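PDB 6OBV: fluvirucin B1 DH domain from module 1 from Actinomadura vulgaris, which probably dehydrates a beta-hydroxyacyl polyketide intermediate in the first extension module of the fluvirucin B1 synthase. Local coordinates for residues 63-68 and 221-226; 114-119 and 141-146; 177-182 and 187-192; 208-213 and 230-235. One frame throughout, in Å; residues are numbered along the deposited sequence.

Interaction 1: residues 63-68 and 221-226; sequences HPWLAD and GGYGIH
The phenol oxygen of Tyr223 is met by several groups at once. The indole N-H of Trp65 makes a weak, bent hydrogen bond to it, NE1 to Tyr223 OH 3.3 Å with an N-H...O angle of 138°, and Glu219 OE1 adds a second weak hydrogen bond. His63 comes in edge-on, its CD2 lying 3.4 Å from Tyr223 OH near the plane of the imidazole, which is itself anchored through NE2 on the carbonyl of Pro38. The two segments belong to different halves of the double hotdog fold expected of a polyketide synthase dehydratase, so the buried cluster bridges the halves. With chi1 at 55°, Trp65 has CG between the backbone N and the carbonyl carbon, and one face of the indole is turned to His226. The imidazole approaches that face edge first in a T-shaped stack, ring planes 69° apart and the centroids of the Trp65 five-membered ring and the His226 ring 4.5 Å from each other. Its leading atom, His226 CE1, is 3.6 Å from Trp65 CD1. Both nitrogens flanking CE1 are engaged: ND1 caps the backbone N of Ala228 at the start of helix 227-232, and NE2 bonds to Glu219 OE2.

Interaction 2: residues 114-119 and 141-146; sequences PVQLQV and RPWTRH
The six-membered end of the Trp143 indole slots between the side chains of Gln116 and Gln118, which lie on opposite sides of the ring plane. Trp143 reaches them with CG anti to its own carbonyl carbon (chi1 -65°). Both glutamines run across the tryptophan at about a right angle, yet their amides are turned differently: that of Gln116 is only 16° from the plane of the indole, that of Gln118 57°. On the Gln118 side, NE2 sits 3.5 Å from Trp143 CZ2 and the methylene CG lies 3.8 Å from Trp143 CH2. On the other side, Gln116 CB is 3.9 Å from Trp143 CH2. The backbone oxygen Gln116 O comes to 3.5 Å from Trp143 CZ3. No hydrogen bond joins the two segments; the glutamines have polar partners beyond them. Gln116 OE1 accepts from Arg137 NE, and Gln118 NE2 donates to the carbonyl of Glu45 of the second subunit, whose Pro47 also packs on Trp143, so the contact forms part of the interface between the two subunits. Within the N-terminal hotdog, strand 130-137 pairs with strand 115-121 on one side and strand 144-152 on the other, and Trp143 reaches past His135 and Arg137 of that middle strand. Between the two glutamines, the CB of Leu117 points away from segment 141-146 and the side chain packs on Leu85 of helix 79-92.

Interaction 3: residues 177-182 and 187-192; sequences GHYEAL and YGYGPA
Residues 187-191 read Tyr-Gly-Tyr-Gly-Pro and correspond to the GYxYGPxF signature of polyketide synthase dehydratases; here that run turns back against helix 178-185, which it follows directly. A backbone bond fixes the turn: Tyr187 N donates to Leu182 O at 2.9 Å, bent to 137° at the hydrogen and with the donor tilted from the carbonyl plane. The same oxygen lies at the edge of the Tyr187 ring, 3.6 Å from Tyr187 CD2. With CG anti to its carbonyl carbon (chi1 -68°), Leu182 divides its two methyls between the tyrosines, CD2 standing 4.0 Å from Tyr187 CD2 and CD1 4.0 Å from the ring edge of Tyr189 at CE2. One turn earlier in the helix, the side chain of Tyr179 crosses that of Tyr189 at about a right angle, with Tyr179 CE1 4.0 Å from Tyr189 CD2. A water donates to Tyr179 O at 2.9 Å and only weakly to Tyr189 O. Tyr187 OH bonds to Ala247 N, and Tyr179 OH to His235 ND1 and Leu196 N. Strand 187-189 borders a small antiparallel sheet, Gly188 pairing with Gly70 of strand 69-71; the axes of helix 178-182 and strand 187-189 approach to 8.5 Å, their directions at 134°.

Interaction 4: residues 208-213 and 230-235; sequences AEVELD and LDAALH
Val210 and Ala232 meet where strand 205-211 of the C-terminal hotdog backs onto helix 227-232. Going outward along the valine, the CB bond points toward the helix and delivers both methyls to it. CG1, anti to the Val210 nitrogen at a chi1 of -173°, presses on the methyl of Ala232: Val210 CG1 and Ala232 CB are 3.4 Å apart, closer than methyl groups normally pack. The same methyl is 4.0 Å from Ala232 C. CG2, the other branch, lies over the backbone of the next residue, 4.0 Å from Ala233 CA, with Ala232 O at a similar distance. With only methyl side chains at Ala232 and Ala233, the backbone of segment 230-235 lies close to the strand, and Val267 of strand 264-271 packs beside both Val210 and Ala233. Segment 230-235 carries the sequence that matches the DxxxQ/H motif of polyketide synthase dehydratases, with Asp231 and His235 at its two ends. Ala232 connects the two sides: its methyl faces Val210, whereas its CA sits over the centre of the His235 ring, 3.3 Å above the plane. Ala232 O also accepts the backbone N of His235. The imidazole, stacked with the ring of Tyr189, is further fixed in rotation by Asp231. His235 NE2 donates to Asp231 OD2 at 2.9 Å, nearly in the imidazole plane and with an angle of 158° at the hydrogen, but reaches that oxygen from well above the carboxylate plane.

From the N terminus, segment 63-68 opens the longest loop, closed by interaction 1 at 221-226 and bringing the two hotdog halves together. Interactions 2 and 3 nest inside it, one after the other: interaction 2 links strand 115-121 to the residue leading into strand 144-152, beside the second subunit, and interaction 3 closes the short turn from helix 178-185 into strand 187-189. Interaction 4 starts at 208-213 before interaction 1 has closed and ends at 230-235, so the two cross. Asp68 bonds to Gly190 and Ala192, joining interactions 1 and 3, and Leu212 packs on His226, joining 1 and 4. Interactions 3 and 4, in series, meet at His235, which Tyr179 and Tyr189 contact; interaction 2 lies apart.

Interaction 1: residues 63-68 and 221-226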
loop_
_atom_site.group_PDB
_atom_site.type_symbol
_atom_site.label_atom_id
_atom_site.label_comp_id
_atom_site.label_asym_id
_atom_site.label_seq_id
_atom_site.Cartn_x
_atom_site.Cartn_y
_atom_site.Cartn_z
ATOM N N HIS A 63 10.221 5.639 18.346
ATOM C CA HIS A 63 9.823 7.038 18.495
ATOM C C HIS A 63 9.658 7.321 19.985
ATOM O O HIS A 63 8.533 7.388 20.497
ATOM C CB HIS A 63 8.527 7.302 17.728
ATOM C CG HIS A 63 8.634 7.046 16.254
ATOM N ND1 HIS A 63 8.651 5.777 15.712
ATOM C CD2 HIS A 63 8.740 7.902 15.209
ATOM C CE1 HIS A 63 8.760 5.863 14.398
ATOM N NE2 HIS A 63 8.814 7.144 14.067
ATOM N N PRO A 64 10.762 7.464 20.721
ATOM C CA PRO A 64 10.655 7.574 22.191
ATOM C C PRO A 64 9.899 8.808 22.664
ATOM O O PRO A 64 9.428 8.830 23.808
ATOM C CB PRO A 64 12.119 7.602 22.653
ATOM C CG PRO A 64 12.900 8.050 21.442
ATOM C CD PRO A 64 12.160 7.515 20.252
ATOM N N TRP A 65 9.767 9.834 21.829
ATOM C CA TRP A 65 9.015 11.011 22.234
ATOM C C TRP A 65 7.529 10.707 22.419
ATOM O O TRP A 65 6.842 11.444 23.138
ATOM C CB TRP A 65 9.218 12.131 21.207
ATOM C CG TRP A 65 8.889 11.743 19.781
ATOM C CD1 TRP A 65 9.756 11.255 18.849
ATOM C CD2 TRP A 65 7.606 11.837 19.127
ATOM N NE1 TRP A 65 9.094 11.034 17.657
ATOM C CE2 TRP A 65 7.779 11.394 17.799
ATOM C CE3 TRP A 65 6.335 12.261 19.534
ATOM C CZ2 TRP A 65 6.722 11.342 16.877
ATOM C CZ3 TRP A 65 5.279 12.219 18.610
ATOM C CH2 TRP A 65 5.480 11.753 17.302
ATOM N N LEU A 66 7.027 9.631 21.802
ATOM C CA LEU A 66 5.633 9.225 21.998
ATOM C C LEU A 66 5.274 9.133 23.469
ATOM O O LEU A 66 4.182 9.543 23.879
ATOM C CB LEU A 66 5.373 7.874 21.340
ATOM C CG LEU A 66 5.257 7.824 19.824
ATOM C CD1 LEU A 66 5.278 6.360 19.406
ATOM C CD2 LEU A 66 3.988 8.520 19.354
ATOM N N ALA A 67 6.189 8.608 24.284
ATOM C CA ALA A 67 5.904 8.341 25.686
ATOM C C ALA A 67 5.644 9.597 26.487
ATOM O O ALA A 67 5.220 9.491 27.638
ATOM C CB ALA A 67 7.063 7.577 26.332
ATOM N N ASP A 68 5.876 10.770 25.913
ATOM C CA ASP A 68 5.942 12.007 26.669
ATOM C C ASP A 68 4.795 12.958 26.371
ATOM O O ASP A 68 4.877 14.140 26.724
ATOM C CB ASP A 68 7.269 12.700 26.382
ATOM C CG ASP A 68 8.412 12.077 27.123
ATOM O OD1 ASP A 68 8.154 11.229 27.997
ATOM O OD2 ASP A 68 9.570 12.441 26.835
ATOM N N GLY A 221 15.502 16.803 11.541
ATOM C CA GLY A 221 15.707 17.116 10.135
ATOM C C GLY A 221 14.848 16.298 9.185
ATOM O O GLY A 221 14.499 16.769 8.096
ATOM N N GLY A 222 14.485 15.076 9.580
ATOM C CA GLY A 222 13.637 14.235 8.757
ATOM C C GLY A 222 12.157 14.548 8.819
ATOM O O GLY A 222 11.398 14.107 7.950
ATOM N N TYR A 223 11.720 15.289 9.824
ATOM C CA TYR A 223 10.324 15.670 9.888
ATOM C C TYR A 223 10.089 16.912 9.038
ATOM O O TYR A 223 10.998 17.704 8.791
ATOM C CB TYR A 223 9.902 15.917 11.334
ATOM C CG TYR A 223 9.792 14.633 12.147
ATOM C CD1 TYR A 223 8.632 13.857 12.107
ATOM C CD2 TYR A 223 10.838 14.199 12.949
ATOM C CE1 TYR A 223 8.510 12.688 12.835
ATOM C CE2 TYR A 223 10.728 13.028 13.689
ATOM C CZ TYR A 223 9.557 12.281 13.630
ATOM O OH TYR A 223 9.454 11.114 14.354
ATOM N N GLY A 224 8.855 17.048 8.559
ATOM C CA GLY A 224 8.389 18.330 8.076
ATOM C C GLY A 224 8.502 19.356 9.189
ATOM O O GLY A 224 9.169 20.378 9.040
ATOM N N ILE A 225 7.844 19.087 10.317
ATOM C CA ILE A 225 8.132 19.755 11.582
ATOM C C ILE A 225 7.895 18.736 12.688
ATOM O O ILE A 225 6.824 18.114 12.747
ATOM C CB ILE A 225 7.301 21.044 11.783
ATOM C CG1 ILE A 225 7.845 21.790 13.017
ATOM C CG2 ILE A 225 5.781 20.725 11.881
ATOM C CD1 ILE A 225 7.392 23.241 13.231
ATOM N N HIS A 226 8.908 18.516 13.539
ATOM C CA HIS A 226 8.797 17.491 14.568
ATOM C C HIS A 226 7.478 17.668 15.323
ATOM O O HIS A 226 7.178 18.779 15.781
ATOM C CB HIS A 226 9.978 17.551 15.545
ATOM C CG HIS A 226 10.143 16.306 16.371
ATOM N ND1 HIS A 226 9.145 15.808 17.184
ATOM C CD2 HIS A 226 11.185 15.451 16.492
ATOM C CE1 HIS A 226 9.570 14.707 17.779
ATOM N NE2 HIS A 226 10.801 14.464 17.371
#

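Interaction 2: residues 114-119 and 141-146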
loop_
_atom_site.group_PDB
_atom_site.type_symbol
_atom_site.label_atom_id
_atom_site.label_comp_id
_atom_site.label_asym_id
_atom_site.label_seq_id
_atom_site.Cartn_x
_atom_site.Cartn_y
_atom_site.Cartn_z
ATOM N N PRO A 114 3.667 -1.682 18.873
ATOM C CA PRO A 114 3.749 -0.894 17.642
ATOM C C PRO A 114 2.375 -0.551 17.089
ATOM O O PRO A 114 1.388 -1.255 17.312
ATOM C CB PRO A 114 4.514 -1.812 16.690
ATOM C CG PRO A 114 4.208 -3.151 17.164
ATOM C CD PRO A 114 4.124 -3.059 18.668
ATOM N N VAL A 115 2.329 0.549 16.346
ATOM C CA VAL A 115 1.112 1.042 15.715
ATOM C C VAL A 115 1.335 1.108 14.212
ATOM O O VAL A 115 2.311 1.712 13.747
ATOM C CB VAL A 115 0.724 2.420 16.269
ATOM C CG1 VAL A 115 -0.537 2.929 15.607
ATOM C CG2 VAL A 115 0.585 2.366 17.796
ATOM N N GLN A 116 0.430 0.485 13.456
ATOM C CA GLN A 116 0.430 0.610 12.004
ATOM C C GLN A 116 -0.290 1.890 11.594
ATOM O O GLN A 116 -1.379 2.179 12.095
ATOM C CB GLN A 116 -0.260 -0.595 11.365
ATOM C CG GLN A 116 0.516 -1.879 11.476
ATOM C CD GLN A 116 -0.141 -2.992 10.686
ATOM O OE1 GLN A 116 -1.378 -3.020 10.520
ATOM N NE2 GLN A 116 0.680 -3.910 10.171
ATOM N N LEU A 117 0.316 2.662 10.690
ATOM C CA LEU A 117 -0.256 3.925 10.223
ATOM C C LEU A 117 -0.608 3.811 8.750
ATOM O O LEU A 117 0.136 3.194 7.987
ATOM C CB LEU A 117 0.728 5.084 10.399
ATOM C CG LEU A 117 1.195 5.474 11.796
ATOM C CD1 LEU A 117 2.113 6.721 11.692
ATOM C CD2 LEU A 117 -0.003 5.753 12.682
ATOM N N GLN A 118 -1.725 4.416 8.343
ATOM C CA GLN A 118 -2.043 4.529 6.921
ATOM C C GLN A 118 -2.634 5.899 6.641
ATOM O O GLN A 118 -3.600 6.302 7.295
ATOM C CB GLN A 118 -3.030 3.456 6.448
ATOM C CG GLN A 118 -2.396 2.271 5.780
ATOM C CD GLN A 118 -3.397 1.439 4.996
ATOM O OE1 GLN A 118 -4.272 1.973 4.317
ATOM N NE2 GLN A 118 -3.276 0.126 5.099
ATOM N N VAL A 119 -2.068 6.590 5.657
ATOM C CA VAL A 119 -2.516 7.907 5.233
ATOM C C VAL A 119 -3.049 7.759 3.816
ATOM O O VAL A 119 -2.288 7.477 2.884
ATOM C CB VAL A 119 -1.388 8.951 5.293
ATOM C CG1 VAL A 119 -1.947 10.319 4.960
ATOM C CG2 VAL A 119 -0.704 8.966 6.675
ATOM N N ARG A 141 -6.328 -5.515 15.670
ATOM C CA ARG A 141 -7.535 -4.738 15.878
ATOM C C ARG A 141 -7.983 -4.112 14.556
ATOM O O ARG A 141 -7.192 -3.994 13.616
ATOM C CB ARG A 141 -7.282 -3.664 16.936
ATOM C CG ARG A 141 -8.046 -3.863 18.247
ATOM C CD ARG A 141 -7.187 -4.524 19.309
ATOM N NE ARG A 141 -6.037 -3.703 19.689
ATOM C CZ ARG A 141 -6.024 -2.849 20.713
ATOM N NH1 ARG A 141 -7.104 -2.694 21.470
ATOM N NH2 ARG A 141 -4.926 -2.149 20.980
ATOM N N PRO A 142 -9.255 -3.732 14.441
ATOM C CA PRO A 142 -9.692 -3.001 13.244
ATOM C C PRO A 142 -9.078 -1.614 13.171
ATOM O O PRO A 142 -8.807 -0.971 14.189
ATOM C CB PRO A 142 -11.213 -2.919 13.412
ATOM C CG PRO A 142 -11.423 -3.025 14.888
ATOM C CD PRO A 142 -10.388 -4.022 15.338
ATOM N N TRP A 143 -8.844 -1.167 11.942
ATOM C CA TRP A 143 -8.435 0.206 11.701
ATOM C C TRP A 143 -9.446 1.185 12.282
ATOM O O TRP A 143 -10.664 0.972 12.221
ATOM C CB TRP A 143 -8.290 0.470 10.203
ATOM C CG TRP A 143 -7.212 -0.299 9.508
ATOM C CD1 TRP A 143 -7.357 -1.459 8.818
ATOM C CD2 TRP A 143 -5.825 0.052 9.417
ATOM N NE1 TRP A 143 -6.150 -1.856 8.305
ATOM C CE2 TRP A 143 -5.193 -0.940 8.654
ATOM C CE3 TRP A 143 -5.062 1.110 9.906
ATOM C CZ2 TRP A 143 -3.831 -0.917 8.379
ATOM C CZ3 TRP A 143 -3.704 1.146 9.621
ATOM C CH2 TRP A 143 -3.103 0.134 8.865
ATOM N N THR A 144 -8.925 2.269 12.843
ATOM C CA THR A 144 -9.719 3.389 13.329
ATOM C C THR A 144 -9.273 4.626 12.576
ATOM O O THR A 144 -8.068 4.870 12.442
ATOM C CB THR A 144 -9.531 3.587 14.833
ATOM O OG1 THR A 144 -9.952 2.405 15.511
ATOM C CG2 THR A 144 -10.341 4.796 15.354
ATOM N N ARG A 145 -10.236 5.396 12.074
ATOM C CA ARG A 145 -9.925 6.678 11.471
ATOM C C ARG A 145 -9.736 7.737 12.555
ATOM O O ARG A 145 -10.605 7.931 13.403
ATOM C CB ARG A 145 -11.028 7.098 10.497
ATOM C CG ARG A 145 -10.532 8.134 9.491
ATOM C CD ARG A 145 -11.576 8.497 8.467
ATOM N NE ARG A 145 -12.751 9.115 9.063
ATOM C CZ ARG A 145 -13.729 9.671 8.357
ATOM N NH1 ARG A 145 -13.669 9.686 7.029
ATOM N NH2 ARG A 145 -14.766 10.212 8.976
ATOM N N HIS A 146 -8.586 8.409 12.535
ATOM C CA HIS A 146 -8.258 9.391 13.560
ATOM C C HIS A 146 -8.307 10.826 13.067
ATOM O O HIS A 146 -8.365 11.745 13.888
ATOM C CB HIS A 146 -6.857 9.103 14.134
ATOM C CG HIS A 146 -6.781 7.812 14.899
ATOM N ND1 HIS A 146 -7.349 7.656 16.142
ATOM C CD2 HIS A 146 -6.227 6.614 14.587
ATOM C CE1 HIS A 146 -7.141 6.423 16.569
ATOM N NE2 HIS A 146 -6.463 5.771 15.639
#

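Interaction 3: residues 177-182 and 187-192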
loop_
_atom_site.group_PDB
_atom_site.type_symbol
_atom_site.label_atom_id
_atom_site.label_comp_id
_atom_site.label_asym_id
_atom_site.label_seq_id
_atom_site.Cartn_x
_atom_site.Cartn_y
_atom_site.Cartn_z
ATOM N N GLY A 177 7.413 28.101 36.332
ATOM C CA GLY A 177 6.427 27.160 36.828
ATOM C C GLY A 177 5.372 26.713 35.827
ATOM O O GLY A 177 4.431 26.008 36.211
ATOM N N HIS A 178 5.516 27.074 34.548
ATOM C CA HIS A 178 4.445 26.860 33.578
ATOM C C HIS A 178 4.102 25.381 33.415
ATOM O O HIS A 178 2.927 24.991 33.479
ATOM C CB HIS A 178 4.843 27.468 32.233
ATOM C CG HIS A 178 3.732 27.483 31.235
ATOM N ND1 HIS A 178 2.682 28.371 31.310
ATOM C CD2 HIS A 178 3.490 26.701 30.157
ATOM C CE1 HIS A 178 1.848 28.142 30.310
ATOM N NE2 HIS A 178 2.311 27.130 29.602
ATOM N N TYR A 179 5.103 24.532 33.167
ATOM C CA TYR A 179 4.782 23.124 32.949
ATOM C C TYR A 179 4.290 22.446 34.220
ATOM O O TYR A 179 3.480 21.518 34.143
ATOM C CB TYR A 179 5.975 22.383 32.365
ATOM C CG TYR A 179 6.090 22.638 30.889
ATOM C CD1 TYR A 179 5.182 22.071 29.990
ATOM C CD2 TYR A 179 7.081 23.484 30.387
ATOM C CE1 TYR A 179 5.274 22.323 28.623
ATOM C CE2 TYR A 179 7.182 23.745 29.028
ATOM C CZ TYR A 179 6.281 23.162 28.158
ATOM O OH TYR A 179 6.400 23.420 26.828
ATOM N N GLU A 180 4.733 22.909 35.391
ATOM C CA GLU A 180 4.162 22.406 36.636
ATOM C C GLU A 180 2.683 22.772 36.743
ATOM O O GLU A 180 1.864 21.961 37.202
ATOM C CB GLU A 180 4.953 22.950 37.830
ATOM C CG GLU A 180 5.040 21.991 39.017
ATOM C CD GLU A 180 5.622 22.645 40.280
ATOM O OE1 GLU A 180 5.189 22.288 41.397
ATOM O OE2 GLU A 180 6.512 23.519 40.156
ATOM N N ALA A 181 2.322 23.985 36.320
ATOM C CA ALA A 181 0.915 24.378 36.273
ATOM C C ALA A 181 0.135 23.506 35.301
ATOM O O ALA A 181 -0.961 23.024 35.619
ATOM C CB ALA A 181 0.790 25.852 35.870
ATOM N N LEU A 182 0.675 23.309 34.098
ATOM C CA LEU A 182 -0.022 22.488 33.115
ATOM C C LEU A 182 -0.216 21.068 33.638
ATOM O O LEU A 182 -1.254 20.442 33.395
ATOM C CB LEU A 182 0.743 22.486 31.787
ATOM C CG LEU A 182 0.753 23.824 31.031
ATOM C CD1 LEU A 182 1.624 23.779 29.780
ATOM C CD2 LEU A 182 -0.650 24.258 30.671
ATOM N N TYR A 187 -2.602 18.170 32.087
ATOM C CA TYR A 187 -1.805 17.822 30.916
ATOM C C TYR A 187 -0.645 16.910 31.289
ATOM O O TYR A 187 -0.049 17.031 32.361
ATOM C CB TYR A 187 -1.263 19.078 30.234
ATOM C CG TYR A 187 -2.315 19.931 29.553
ATOM C CD1 TYR A 187 -2.729 19.668 28.254
ATOM C CD2 TYR A 187 -2.886 21.010 30.215
ATOM C CE1 TYR A 187 -3.696 20.456 27.635
ATOM C CE2 TYR A 187 -3.848 21.798 29.614
ATOM C CZ TYR A 187 -4.251 21.520 28.328
ATOM O OH TYR A 187 -5.211 22.323 27.752
ATOM N N GLY A 188 -0.331 15.987 30.389
ATOM C CA GLY A 188 0.808 15.106 30.556
ATOM C C GLY A 188 1.858 15.401 29.507
ATOM O O GLY A 188 1.835 14.842 28.407
ATOM N N TYR A 189 2.774 16.302 29.831
ATOM C CA TYR A 189 3.853 16.708 28.938
ATOM C C TYR A 189 5.163 16.236 29.564
ATOM O O TYR A 189 5.694 16.884 30.473
ATOM C CB TYR A 189 3.850 18.219 28.735
ATOM C CG TYR A 189 2.688 18.790 27.944
ATOM C CD1 TYR A 189 2.263 18.200 26.765
ATOM C CD2 TYR A 189 2.032 19.936 28.373
ATOM C CE1 TYR A 189 1.207 18.717 26.045
ATOM C CE2 TYR A 189 0.981 20.465 27.652
ATOM C CZ TYR A 189 0.574 19.863 26.490
ATOM O OH TYR A 189 -0.477 20.397 25.759
ATOM N N GLY A 190 5.679 15.103 29.089
ATOM C CA GLY A 190 6.984 14.654 29.482
ATOM C C GLY A 190 8.081 15.514 28.866
ATOM O O GLY A 190 7.812 16.469 28.117
ATOM N N PRO A 191 9.343 15.155 29.156
ATOM C CA PRO A 191 10.483 16.002 28.737
ATOM C C PRO A 191 10.508 16.393 27.259
ATOM O O PRO A 191 10.810 17.552 26.941
ATOM C CB PRO A 191 11.697 15.139 29.101
ATOM C CG PRO A 191 11.209 14.253 30.216
ATOM C CD PRO A 191 9.778 13.955 29.895
ATOM N N ALA A 192 10.202 15.470 26.342
ATOM C CA ALA A 192 10.284 15.794 24.919
ATOM C C ALA A 192 9.280 16.862 24.492
ATOM O O ALA A 192 9.496 17.528 23.468
ATOM C CB ALA A 192 10.072 14.532 24.076
HETATM O O HOH W 1 4.022 19.360 32.220
#

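Interaction 4: residues 208-213 and 230-235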
loop_
_atom_site.group_PDB
_atom_site.type_symbol
_atom_site.label_atom_id
_atom_site.label_comp_id
_atom_site.label_asym_id
_atom_site.label_seq_id
_atom_site.Cartn_x
_atom_site.Cartn_y
_atom_site.Cartn_z
ATOM N N ALA A 208 6.501 33.364 21.535
ATOM C CA ALA A 208 7.170 32.275 22.230
ATOM C C ALA A 208 8.424 31.882 21.475
ATOM O O ALA A 208 8.534 32.068 20.260
ATOM C CB ALA A 208 6.259 31.046 22.382
ATOM N N GLU A 209 9.381 31.346 22.217
ATOM C CA GLU A 209 10.484 30.602 21.637
ATOM C C GLU A 209 10.426 29.195 22.202
ATOM O O GLU A 209 10.255 29.016 23.413
ATOM C CB GLU A 209 11.826 31.258 21.937
ATOM C CG GLU A 209 11.945 32.644 21.380
ATOM C CD GLU A 209 13.308 33.272 21.642
ATOM O OE1 GLU A 209 14.109 32.680 22.400
ATOM O OE2 GLU A 209 13.578 34.357 21.078
ATOM N N VAL A 210 10.541 28.208 21.313
ATOM C CA VAL A 210 10.340 26.797 21.624
ATOM C C VAL A 210 11.495 26.006 21.016
ATOM O O VAL A 210 11.860 26.238 19.857
ATOM C CB VAL A 210 8.993 26.297 21.066
ATOM C CG1 VAL A 210 8.722 24.899 21.546
ATOM C CG2 VAL A 210 7.876 27.232 21.453
ATOM N N GLU A 211 12.077 25.084 21.793
ATOM C CA GLU A 211 13.239 24.313 21.356
ATOM C C GLU A 211 13.072 22.845 21.729
ATOM O O GLU A 211 12.627 22.530 22.838
ATOM C CB GLU A 211 14.546 24.825 21.984
ATOM C CG GLU A 211 14.738 26.349 22.012
ATOM C CD GLU A 211 15.756 26.799 23.058
ATOM O OE1 GLU A 211 16.527 25.950 23.557
ATOM O OE2 GLU A 211 15.781 28.004 23.383
ATOM N N LEU A 212 13.460 21.948 20.816
ATOM C CA LEU A 212 13.454 20.525 21.120
ATOM C C LEU A 212 14.589 20.169 22.078
ATOM O O LEU A 212 15.650 20.791 22.070
ATOM C CB LEU A 212 13.619 19.699 19.848
ATOM C CG LEU A 212 12.531 19.793 18.794
ATOM C CD1 LEU A 212 12.949 18.999 17.573
ATOM C CD2 LEU A 212 11.251 19.237 19.377
ATOM N N ASP A 213 14.348 19.155 22.912
ATOM C CA ASP A 213 15.427 18.468 23.612
ATOM C C ASP A 213 16.436 17.921 22.609
ATOM O O ASP A 213 16.142 17.747 21.421
ATOM C CB ASP A 213 14.887 17.301 24.434
ATOM C CG ASP A 213 14.528 17.682 25.840
ATOM O OD1 ASP A 213 14.432 18.895 26.151
ATOM O OD2 ASP A 213 14.328 16.739 26.636
ATOM N N LEU A 230 6.001 21.190 17.071
ATOM C CA LEU A 230 4.777 21.905 16.729
ATOM C C LEU A 230 3.820 21.924 17.905
ATOM O O LEU A 230 3.134 22.925 18.135
ATOM C CB LEU A 230 4.092 21.299 15.498
ATOM C CG LEU A 230 2.809 22.041 15.074
ATOM C CD1 LEU A 230 3.092 23.517 14.878
ATOM C CD2 LEU A 230 2.159 21.444 13.822
ATOM N N ASP A 231 3.779 20.844 18.684
ATOM C CA ASP A 231 2.868 20.831 19.820
ATOM C C ASP A 231 3.273 21.857 20.868
ATOM O O ASP A 231 2.420 22.549 21.430
ATOM C CB ASP A 231 2.802 19.449 20.452
ATOM C CG ASP A 231 1.743 19.379 21.544
ATOM O OD1 ASP A 231 0.556 19.513 21.198
ATOM O OD2 ASP A 231 2.082 19.229 22.738
ATOM N N ALA A 232 4.565 21.968 21.158
ATOM C CA ALA A 232 4.962 22.908 22.191
ATOM C C ALA A 232 4.800 24.341 21.723
ATOM O O ALA A 232 4.661 25.245 22.553
ATOM C CB ALA A 232 6.399 22.640 22.627
ATOM N N ALA A 233 4.812 24.565 20.414
ATOM C CA ALA A 233 4.469 25.864 19.869
ATOM C C ALA A 233 3.066 26.292 20.271
ATOM O O ALA A 233 2.735 27.480 20.193
ATOM C CB ALA A 233 4.598 25.812 18.350
ATOM N N LEU A 234 2.229 25.348 20.676
ATOM C CA LEU A 234 0.885 25.654 21.125
ATOM C C LEU A 234 0.809 25.938 22.615
ATOM O O LEU A 234 -0.232 26.407 23.084
ATOM C CB LEU A 234 -0.063 24.495 20.796
ATOM C CG LEU A 234 0.020 23.874 19.408
ATOM C CD1 LEU A 234 -0.970 22.726 19.311
ATOM C CD2 LEU A 234 -0.249 24.929 18.349
ATOM N N HIS A 235 1.880 25.665 23.364
ATOM C CA HIS A 235 1.803 25.740 24.821
ATOM C C HIS A 235 1.687 27.169 25.340
ATOM O O HIS A 235 1.102 27.385 26.403
ATOM C CB HIS A 235 3.023 25.050 25.423
ATOM C CG HIS A 235 3.060 23.587 25.125
ATOM N ND1 HIS A 235 4.058 22.754 25.573
ATOM C CD2 HIS A 235 2.204 22.809 24.417
ATOM C CE1 HIS A 235 3.818 21.521 25.156
ATOM N NE2 HIS A 235 2.701 21.528 24.449
#